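Phenol hydroxylase component phO (Pseudomonas stutzeri, PDB 3U52) probably forms the small subunit of a bacterial multicomponent monooxygenase that hydroxylates phenol. Local coordinates at residues M48-L53 with Q96-K101; I57-T62 with A71-A76. One frame throughout, in Å; residues are numbered along the deposited sequence.

Interaction 1 (M48-L53 with Q96-K101)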
loop_
_atom_site.group_PDB
_atom_site.type_symbol
_atom_site.label_atom_id
_atom_site.label_comp_id
_atom_site.label_asym_id
_atom_site.label_seq_id
_atom_site.Cartn_x
_atom_site.Cartn_y
_atom_site.Cartn_z
ATOM N N MET E 48 -47.203 46.144 -10.974
ATOM C CA MET E 48 -46.599 47.144 -10.089
ATOM C C MET E 48 -46.125 48.328 -10.933
ATOM O O MET E 48 -45.874 48.175 -12.117
ATOM C CB MET E 48 -45.468 46.556 -9.248
ATOM C CG MET E 48 -44.127 46.423 -9.980
ATOM S SD MET E 48 -42.831 45.569 -9.025
ATOM C CE MET E 48 -42.680 46.521 -7.542
ATOM N N THR E 49 -46.048 49.503 -10.331
ATOM C CA THR E 49 -45.665 50.701 -11.092
ATOM C C THR E 49 -44.140 50.742 -11.220
ATOM O O THR E 49 -43.428 50.166 -10.409
ATOM C CB THR E 49 -46.142 52.004 -10.394
ATOM O OG1 THR E 49 -45.564 52.094 -9.088
ATOM C CG2 THR E 49 -47.665 52.039 -10.239
ATOM N N PHE E 50 -43.643 51.435 -12.228
ATOM C CA PHE E 50 -42.211 51.635 -12.351
ATOM C C PHE E 50 -41.615 52.259 -11.089
ATOM O O PHE E 50 -40.528 51.869 -10.690
ATOM C CB PHE E 50 -41.831 52.430 -13.599
ATOM C CG PHE E 50 -40.389 52.233 -13.998
ATOM C CD1 PHE E 50 -39.378 53.010 -13.416
ATOM C CD2 PHE E 50 -40.033 51.220 -14.888
ATOM C CE1 PHE E 50 -38.017 52.810 -13.750
ATOM C CE2 PHE E 50 -38.699 51.018 -15.219
ATOM C CZ PHE E 50 -37.692 51.815 -14.649
ATOM N N SER E 51 -42.309 53.198 -10.438
ATOM C CA SER E 51 -41.755 53.816 -9.230
ATOM C C SER E 51 -41.746 52.854 -8.040
ATOM O O SER E 51 -40.854 52.940 -7.183
ATOM C CB SER E 51 -42.458 55.143 -8.889
ATOM O OG SER E 51 -43.846 54.899 -8.641
ATOM N N ALA E 52 -42.705 51.921 -7.979
ATOM C CA ALA E 52 -42.680 50.863 -6.945
ATOM C C ALA E 52 -41.482 49.886 -7.145
ATOM O O ALA E 52 -40.841 49.489 -6.172
ATOM C CB ALA E 52 -44.011 50.101 -6.898
ATOM N N LEU E 53 -41.181 49.540 -8.399
ATOM C CA LEU E 53 -40.016 48.695 -8.740
ATOM C C LEU E 53 -38.726 49.308 -8.212
ATOM O O LEU E 53 -37.943 48.638 -7.536
ATOM C CB LEU E 53 -39.902 48.494 -10.243
ATOM C CG LEU E 53 -38.580 47.868 -10.726
ATOM C CD1 LEU E 53 -38.579 46.357 -10.402
ATOM C CD2 LEU E 53 -38.402 48.136 -12.225
ATOM N N GLN E 96 -46.043 49.692 -20.026
ATOM C CA GLN E 96 -44.922 50.298 -20.727
ATOM C C GLN E 96 -44.000 49.334 -21.491
ATOM O O GLN E 96 -42.968 49.743 -22.007
ATOM C CB GLN E 96 -44.181 51.304 -19.839
ATOM C CG GLN E 96 -43.739 50.795 -18.509
ATOM C CD GLN E 96 -43.431 51.913 -17.556
ATOM O OE1 GLN E 96 -43.894 51.919 -16.432
ATOM N NE2 GLN E 96 -42.640 52.868 -18.000
ATOM N N GLY E 97 -44.392 48.065 -21.615
ATOM C CA GLY E 97 -43.656 47.144 -22.492
ATOM C C GLY E 97 -42.530 46.365 -21.818
ATOM O O GLY E 97 -41.694 45.740 -22.490
ATOM N N ILE E 98 -42.499 46.401 -20.488
ATOM C CA ILE E 98 -41.505 45.629 -19.725
ATOM C C ILE E 98 -42.106 44.227 -19.536
ATOM O O ILE E 98 -42.925 44.004 -18.650
ATOM C CB ILE E 98 -41.150 46.350 -18.413
ATOM C CG1 ILE E 98 -40.484 47.699 -18.727
ATOM C CG2 ILE E 98 -40.200 45.508 -17.516
ATOM C CD1 ILE E 98 -40.498 48.633 -17.538
ATOM N N ASP E 99 -41.764 43.336 -20.454
ATOM C CA ASP E 99 -42.364 42.008 -20.524
ATOM C C ASP E 99 -41.431 40.940 -19.879
ATOM O O ASP E 99 -40.372 41.283 -19.320
ATOM C CB ASP E 99 -42.728 41.662 -21.965
ATOM C CG ASP E 99 -41.519 41.490 -22.874
ATOM O OD1 ASP E 99 -40.351 41.263 -22.403
ATOM O OD2 ASP E 99 -41.753 41.543 -24.109
ATOM N N HIS E 100 -41.858 39.683 -19.911
ATOM C CA HIS E 100 -41.174 38.607 -19.166
ATOM C C HIS E 100 -39.756 38.428 -19.724
ATOM O O HIS E 100 -39.555 38.418 -20.929
ATOM C CB HIS E 100 -42.024 37.338 -19.246
ATOM C CG HIS E 100 -41.414 36.125 -18.638
ATOM N ND1 HIS E 100 -41.160 36.002 -17.292
ATOM C CD2 HIS E 100 -41.038 34.953 -19.207
ATOM C CE1 HIS E 100 -40.664 34.795 -17.051
ATOM N NE2 HIS E 100 -40.572 34.144 -18.201
ATOM N N LYS E 101 -38.789 38.342 -18.824
ATOM C CA LYS E 101 -37.368 38.233 -19.191
ATOM C C LYS E 101 -36.754 39.420 -19.990
ATOM O O LYS E 101 -35.724 39.288 -20.663
ATOM C CB LYS E 101 -37.109 36.866 -19.852
ATOM C CG LYS E 101 -37.024 35.713 -18.836
ATOM C CD LYS E 101 -36.300 34.494 -19.458
ATOM C CE LYS E 101 -37.339 33.657 -20.229
ATOM N NZ LYS E 101 -36.664 32.714 -21.151
#
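Phe50 and Gln96 mark the closest backbone approach between Met48-Leu53 and Gln96-Lys101, with CA atoms 8.9 Å apart; no hydrogen bond joins the two segments, so side chains alone bridge them. The first segment turns into a helix at Phe50. Thr49 is its N-cap: Thr49 OG1 accepts from Ala52 N at 3.1 Å, with an N-H...O angle of 150°, while Leu53 N donates to Thr49 O in the first helical backbone bond. The second segment is irregular, and at Gly97 a CB would collide with the carbonyl O of Gln96, which favours glycine there.

The Phe50 side chain carries the contact. Its CG is anti to the backbone N (chi1 -160°), which sends the ring off the helix start toward the loop. The terminal methyl of Ile98 meets this ring at its edge, close to its plane: Ile98 CD1 is 3.7 Å from Phe50 CD2 and 3.8 Å from Phe50 CE2. The two side chains cross at about a right angle, and it is the isoleucine's CD1 methyl that reaches the ring. With Ile98 CG1 anti to the carbonyl carbon (chi1 -64°) and the chain extended beyond it, that methyl is also the farthest point of the residue. The amide end of Gln96 lies beside Phe50 CB, nearer the backbone. Within its own segment, Leu53 CD2 lies 4.2 Å above one face of the Phe50 ring, nearer its periphery than its centre.

Trp78 packs edge-to-face with Phe50, and Phe85 touches Phe50, Gln96 and Ile98. A capped helix start whose first aromatic enters the core beside the loop feeding the last strand, with the helix packed on a mixed sheet of order 2-1-5-3-4, is consistent with a ubiquitin-like beta-grasp fold.

Interaction 2 (I57-T62 with A71-A76); sequences ILKPAT and ADFLNA
Phe73 inserts its side chain between its own loop and the helical residues Leu58, Lys59 and Thr62, the CA atoms of Phe73 and Lys59 being 8.3 Å apart. From CB outward, the first neighbour is a Leu58 methyl: Leu58 CD2 is 4.2 Å from Phe73 CB and 4.1 Å from Phe73 CG, lying over one face of the ring. Ala71 CB lies over the opposite face, 3.7 Å above the ring plane and off-centre. Along the rim, Phe73 CD2 meets Lys59 CD at 3.6 Å, edge-on and in the ring plane. Next, Phe73 CE2 meets Lys59 CE at 3.4 Å, an oblique approach; bends along the lysine chain bring these methylenes alongside the ring, while Lys59 NZ is hydrogen-bonded to Ser68 O.

Here the loop leading to strand 77-80 is packed against the last turns of the helix, the helix-to-third-strand connection of a probable beta-grasp fold, and the Phe73 ring continues into the core, edge-to-face with Trp30.

At the ring tip, Thr62 OG1 lies 3.7 Å from Phe73 CE2 and 3.8 Å from Phe73 CZ, so the hydroxyl sits at that corner of the ring; it is also hydrogen-bonded with Ser68 OG. Replacing Phe73 with an alanine would probably open a gap between Leu58 and Ala71 and leave the Lys59 methylenes without their apolar neighbour.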
loop_
_atom_site.group_PDB
_atom_site.type_symbol
_atom_site.label_atom_id
_atom_site.label_comp_id
_atom_site.label_asym_id
_atom_site.label_seq_id
_atom_site.Cartn_x
_atom_site.Cartn_y
_atom_site.Cartn_z
ATOM N N ILE E 57 -37.909 47.460 -4.718
ATOM C CA ILE E 57 -37.021 46.368 -5.138
ATOM C C ILE E 57 -35.616 46.812 -5.489
ATOM O O ILE E 57 -34.654 46.320 -4.884
ATOM C CB ILE E 57 -37.619 45.520 -6.270
ATOM C CG1 ILE E 57 -39.009 45.023 -5.868
ATOM C CG2 ILE E 57 -36.728 44.304 -6.562
ATOM C CD1 ILE E 57 -39.773 44.439 -6.969
ATOM N N LEU E 58 -35.477 47.748 -6.422
ATOM C CA LEU E 58 -34.140 48.151 -6.879
ATOM C C LEU E 58 -33.274 48.840 -5.802
ATOM O O LEU E 58 -32.106 48.510 -5.598
ATOM C CB LEU E 58 -34.257 48.977 -8.160
ATOM C CG LEU E 58 -33.003 49.097 -9.014
ATOM C CD1 LEU E 58 -32.492 47.669 -9.397
ATOM C CD2 LEU E 58 -33.267 49.969 -10.267
ATOM N N LYS E 59 -33.851 49.778 -5.079
ATOM C CA LYS E 59 -33.142 50.447 -3.984
ATOM C C LYS E 59 -32.625 49.488 -2.855
ATOM O O LYS E 59 -31.461 49.546 -2.485
ATOM C CB LYS E 59 -34.050 51.553 -3.423
ATOM C CG LYS E 59 -33.378 52.887 -3.254
ATOM C CD LYS E 59 -32.956 53.487 -4.592
ATOM C CE LYS E 59 -31.653 54.311 -4.458
ATOM N NZ LYS E 59 -31.461 55.135 -3.209
ATOM N N PRO E 60 -33.501 48.638 -2.274
ATOM C CA PRO E 60 -33.028 47.571 -1.362
ATOM C C PRO E 60 -31.965 46.621 -1.919
ATOM O O PRO E 60 -31.021 46.319 -1.231
ATOM C CB PRO E 60 -34.306 46.786 -1.076
ATOM C CG PRO E 60 -35.356 47.830 -1.136
ATOM C CD PRO E 60 -34.966 48.643 -2.344
ATOM N N ALA E 61 -32.141 46.157 -3.153
ATOM C CA ALA E 61 -31.176 45.255 -3.819
ATOM C C ALA E 61 -29.762 45.879 -3.914
ATOM O O ALA E 61 -28.732 45.169 -3.835
ATOM C CB ALA E 61 -31.706 44.878 -5.228
ATOM N N THR E 62 -29.688 47.203 -4.052
ATOM C CA THR E 62 -28.397 47.846 -4.317
ATOM C C THR E 62 -27.783 48.499 -3.086
ATOM O O THR E 62 -26.712 49.097 -3.173
ATOM C CB THR E 62 -28.472 48.914 -5.450
ATOM O OG1 THR E 62 -29.349 49.970 -5.053
ATOM C CG2 THR E 62 -28.964 48.338 -6.763
ATOM N N ALA E 71 -28.028 57.658 -5.530
ATOM C CA ALA E 71 -28.567 57.396 -6.883
ATOM C C ALA E 71 -30.036 57.760 -6.982
ATOM O O ALA E 71 -30.827 57.352 -6.107
ATOM C CB ALA E 71 -28.400 55.913 -7.215
ATOM N N ASP E 72 -30.417 58.496 -8.029
ATOM C CA ASP E 72 -31.842 58.663 -8.371
ATOM C C ASP E 72 -32.121 57.784 -9.584
ATOM O O ASP E 72 -32.037 58.270 -10.727
ATOM C CB ASP E 72 -32.167 60.138 -8.725
ATOM C CG ASP E 72 -33.705 60.463 -8.753
ATOM O OD1 ASP E 72 -34.603 59.565 -8.763
ATOM O OD2 ASP E 72 -34.012 61.680 -8.769
ATOM N N PHE E 73 -32.392 56.489 -9.355
ATOM C CA PHE E 73 -32.656 55.554 -10.462
ATOM C C PHE E 73 -33.969 56.057 -11.055
ATOM O O PHE E 73 -34.795 56.509 -10.310
ATOM C CB PHE E 73 -32.846 54.121 -9.924
ATOM C CG PHE E 73 -31.622 53.532 -9.245
ATOM C CD1 PHE E 73 -30.485 53.213 -9.967
ATOM C CD2 PHE E 73 -31.624 53.273 -7.878
ATOM C CE1 PHE E 73 -29.339 52.649 -9.316
ATOM C CE2 PHE E 73 -30.486 52.718 -7.227
ATOM C CZ PHE E 73 -29.348 52.412 -7.971
ATOM N N LEU E 74 -34.245 56.031 -12.335
ATOM C CA LEU E 74 -35.601 56.655 -12.672
ATOM C C LEU E 74 -35.368 57.913 -13.443
ATOM O O LEU E 74 -35.744 58.003 -14.617
ATOM C CB LEU E 74 -36.430 56.995 -11.396
ATOM C CG LEU E 74 -37.985 57.110 -11.185
ATOM C CD1 LEU E 74 -38.488 58.515 -11.127
ATOM C CD2 LEU E 74 -38.865 56.304 -12.134
ATOM N N ASN E 75 -34.700 58.871 -12.807
ATOM C CA ASN E 75 -34.196 60.014 -13.549
ATOM C C ASN E 75 -32.808 59.745 -14.101
ATOM O O ASN E 75 -32.245 60.596 -14.773
ATOM C CB ASN E 75 -34.220 61.299 -12.719
ATOM C CG ASN E 75 -35.630 61.625 -12.173
ATOM O OD1 ASN E 75 -36.617 61.663 -12.916
ATOM N ND2 ASN E 75 -35.715 61.829 -10.866
ATOM N N ALA E 76 -32.282 58.533 -13.855
ATOM C CA ALA E 76 -31.048 58.046 -14.499
ATOM C C ALA E 76 -31.292 57.714 -15.972
ATOM O O ALA E 76 -32.395 57.907 -16.481
ATOM C CB ALA E 76 -30.495 56.814 -13.726
#

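Overall arrangement
From the N terminus, the chain lays down strands 24-29 and 40-44 before reaching 48-53, where interaction 1 begins at the start of helix 50-62. Interaction 2 starts on the same helix, at 57-62, and closes a short loop of eight residues when 71-76 returns to it. The chain then forms strands 77-80 and 83-85 before 96-101 completes interaction 1, a span of 42 residues that encloses interaction 2, and strand 102-107 follows. The centres of the two contacts lie about 14 Å apart, yet they touch: Phe50 CD1 packs on Leu74 CD2 at 3.6 Å. Together they tie the helix start to the loop before strand 102-107 and its later part to the loop before strand 77-80.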